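Local coordinates for protein N-acetylneuraminate lyase (Peptoclostridium difficile, PDB 4WOZ) that belongs to the dihydrodipicolinate synthetase family of lyases, built as a closed eight-stranded beta/alpha barrel and assembled from four chains, at residues N33-G36 with L37-I41. Residues are numbered along the deposited sequence; the frame is centred on the assembly and turned at random.
Sequences NEKG and LRQII
The N-cap and first turns of helix 34-48 bring Asn33 against Leu37 and Glu34 against Arg38. Asn33 is the N-cap residue: its side-chain OD1 caps Gly36 N at 2.9 Å, and its backbone O accepts the first i to i+4 bond of the helix, from Leu37 N at 2.8 Å, nearly in line with the C=O bond. The capping bond is almost straight at hydrogen (174°), although the donor stands above the carbonyl plane of the Asn33 side chain. Backbone bonds then continue from i to i+4, with Ile40 N to Gly36 O at 2.9 Å. In the barrel this helix is the crossover between parallel strands 17-21 and 52-55, a beta-alpha-beta unit, and its Glu34, Leu37 and Arg38 pack on Ile76 of neighbouring helix 67-81. Glu34 and Arg38 run side by side and form a salt bridge: Arg38 NE donates to Glu34 OE2 at 2.8 Å, meeting the anti lone pair close to the guanidinium plane, while NH2 of Arg38 adds a weak bond to the same oxygen. Glu34 reaches this position with CG anti to its backbone N (chi1 -163°). Carboxylate and guanidinium planes are 44° apart; Asp79 and Glu80 bind NH2 and NH1 of Arg38, so three acids fix the guanidinium. One residue further along, Gln39 NE2 approaches Lys35 CG at 3.9 Å, and Glu275 receives both polar ends, its backbone N bonding Gln39 OE1 and its carboxylate pairing with Lys35 NZ.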
ATOM      1  N   ASN A  33     -32.178  15.972 -11.517  1.00 39.45           N
ATOM      2  CA  ASN A  33     -33.595  16.100 -11.175  1.00 39.08           C
ATOM      3  C   ASN A  33     -33.677  17.273 -10.189  1.00 39.05           C
ATOM      4  O   ASN A  33     -33.454  17.100  -8.987  1.00 36.26           O
ATOM      5  CB  ASN A  33     -34.087  14.813 -10.506  1.00 39.13           C
ATOM      6  CG  ASN A  33     -35.532  14.898 -10.054  1.00 40.73           C
ATOM      7  OD1 ASN A  33     -36.099  15.984  -9.958  1.00 41.59           O
ATOM      8  ND2 ASN A  33     -36.130  13.747  -9.755  1.00 40.72           N
ATOM      9  N   GLU A  34     -33.991  18.463 -10.692  1.00 39.31           N
ATOM     10  CA  GLU A  34     -34.049  19.637  -9.832  1.00 40.46           C
ATOM     11  C   GLU A  34     -34.995  19.501  -8.648  1.00 39.81           C
ATOM     12  O   GLU A  34     -34.642  19.881  -7.531  1.00 36.39           O
ATOM     13  CB  GLU A  34     -34.416  20.895 -10.621  1.00 42.16           C
ATOM     14  CG  GLU A  34     -34.085  22.156  -9.832  1.00 46.44           C
ATOM     15  CD  GLU A  34     -34.494  23.432 -10.522  1.00 47.88           C
ATOM     16  OE1 GLU A  34     -34.295  23.541 -11.748  1.00 50.17           O
ATOM     17  OE2 GLU A  34     -34.999  24.333  -9.829  1.00 48.61           O
ATOM     18  N   LYS A  35     -36.191  18.969  -8.874  1.00 39.18           N
ATOM     19  CA  LYS A  35     -37.120  18.818  -7.766  1.00 40.10           C
ATOM     20  C   LYS A  35     -36.495  17.910  -6.717  1.00 38.74           C
ATOM     21  O   LYS A  35     -36.492  18.235  -5.527  1.00 38.75           O
ATOM     22  CB  LYS A  35     -38.459  18.227  -8.220  1.00 42.08           C
ATOM     23  CG  LYS A  35     -39.479  18.193  -7.086  1.00 46.19           C
ATOM     24  CD  LYS A  35     -40.862  17.749  -7.532  1.00 50.24           C
ATOM     25  CE  LYS A  35     -40.902  16.269  -7.847  1.00 51.04           C
ATOM     26  NZ  LYS A  35     -42.298  15.824  -8.121  1.00 55.01           N
ATOM     27  N   GLY A  36     -35.967  16.774  -7.168  1.00 36.30           N
ATOM     28  CA  GLY A  36     -35.341  15.829  -6.260  1.00 32.85           C
ATOM     29  C   GLY A  36     -34.215  16.480  -5.477  1.00 32.08           C
ATOM     30  O   GLY A  36     -34.101  16.295  -4.267  1.00 31.56           O
ATOM     31  N   LEU A  37     -33.385  17.251  -6.171  1.00 30.53           N
ATOM     32  CA  LEU A  37     -32.269  17.934  -5.528  1.00 30.42           C
ATOM     33  C   LEU A  37     -32.793  18.877  -4.453  1.00 30.35           C
ATOM     34  O   LEU A  37     -32.247  18.942  -3.353  1.00 30.45           O
ATOM     35  CB  LEU A  37     -31.456  18.717  -6.562  1.00 27.44           C
ATOM     36  CG  LEU A  37     -30.351  19.643  -6.033  1.00 28.79           C
ATOM     37  CD1 LEU A  37     -29.421  18.890  -5.080  1.00 27.64           C
ATOM     38  CD2 LEU A  37     -29.575  20.201  -7.209  1.00 29.34           C
ATOM     39  N   ARG A  38     -33.862  19.603  -4.770  1.00 30.15           N
ATOM     40  CA  ARG A  38     -34.452  20.531  -3.811  1.00 30.55           C
ATOM     41  C   ARG A  38     -35.067  19.782  -2.625  1.00 29.43           C
ATOM     42  O   ARG A  38     -35.071  20.285  -1.503  1.00 32.04           O
ATOM     43  CB  ARG A  38     -35.500  21.416  -4.501  1.00 26.56           C
ATOM     44  CG  ARG A  38     -34.887  22.548  -5.316  1.00 31.16           C
ATOM     45  CD  ARG A  38     -35.897  23.210  -6.246  1.00 29.17           C
ATOM     46  NE  ARG A  38     -35.293  24.286  -7.028  1.00 31.74           N
ATOM     47  CZ  ARG A  38     -34.943  25.471  -6.537  1.00 31.84           C
ATOM     48  NH1 ARG A  38     -35.139  25.750  -5.257  1.00 35.62           N
ATOM     49  NH2 ARG A  38     -34.384  26.376  -7.326  1.00 33.26           N
ATOM     50  N   GLN A  39     -35.573  18.576  -2.865  1.00 29.76           N
ATOM     51  CA  GLN A  39     -36.157  17.790  -1.785  1.00 28.80           C
ATOM     52  C   GLN A  39     -35.049  17.299  -0.852  1.00 30.31           C
ATOM     53  O   GLN A  39     -35.213  17.290   0.365  1.00 31.27           O
ATOM     54  CB  GLN A  39     -36.933  16.595  -2.343  1.00 29.14           C
ATOM     55  CG  GLN A  39     -38.057  16.977  -3.306  1.00 31.41           C
ATOM     56  CD  GLN A  39     -38.891  15.784  -3.734  1.00 32.70           C
ATOM     57  OE1 GLN A  39     -38.385  14.666  -3.852  1.00 33.28           O
ATOM     58  NE2 GLN A  39     -40.172  16.017  -3.984  1.00 33.14           N
ATOM     59  N   ILE A  40     -33.923  16.879  -1.422  1.00 30.44           N
ATOM     60  CA  ILE A  40     -32.802  16.414  -0.605  1.00 29.60           C
ATOM     61  C   ILE A  40     -32.385  17.560   0.315  1.00 29.45           C
ATOM     62  O   ILE A  40     -32.234  17.384   1.522  1.00 29.48           O
ATOM     63  CB  ILE A  40     -31.582  16.009  -1.480  1.00 28.11           C
ATOM     64  CG1 ILE A  40     -31.910  14.753  -2.297  1.00 28.12           C
ATOM     65  CG2 ILE A  40     -30.361  15.759  -0.595  1.00 28.52           C
ATOM     66  CD1 ILE A  40     -30.810  14.357  -3.288  1.00 28.01           C
ATOM     67  N   ILE A  41     -32.204  18.735  -0.277  1.00 30.35           N
ATOM     68  CA  ILE A  41     -31.810  19.925   0.464  1.00 31.60           C
ATOM     69  C   ILE A  41     -32.801  20.220   1.590  1.00 32.19           C
ATOM     70  O   ILE A  41     -32.415  20.386   2.743  1.00 29.56           O
ATOM     71  CB  ILE A  41     -31.733  21.139  -0.477  1.00 31.56           C
ATOM     72  CG1 ILE A  41     -30.623  20.909  -1.505  1.00 29.98           C
ATOM     73  CG2 ILE A  41     -31.506  22.425   0.331  1.00 31.70           C
ATOM     74  CD1 ILE A  41     -30.534  21.980  -2.573  1.00 29.20           C
TER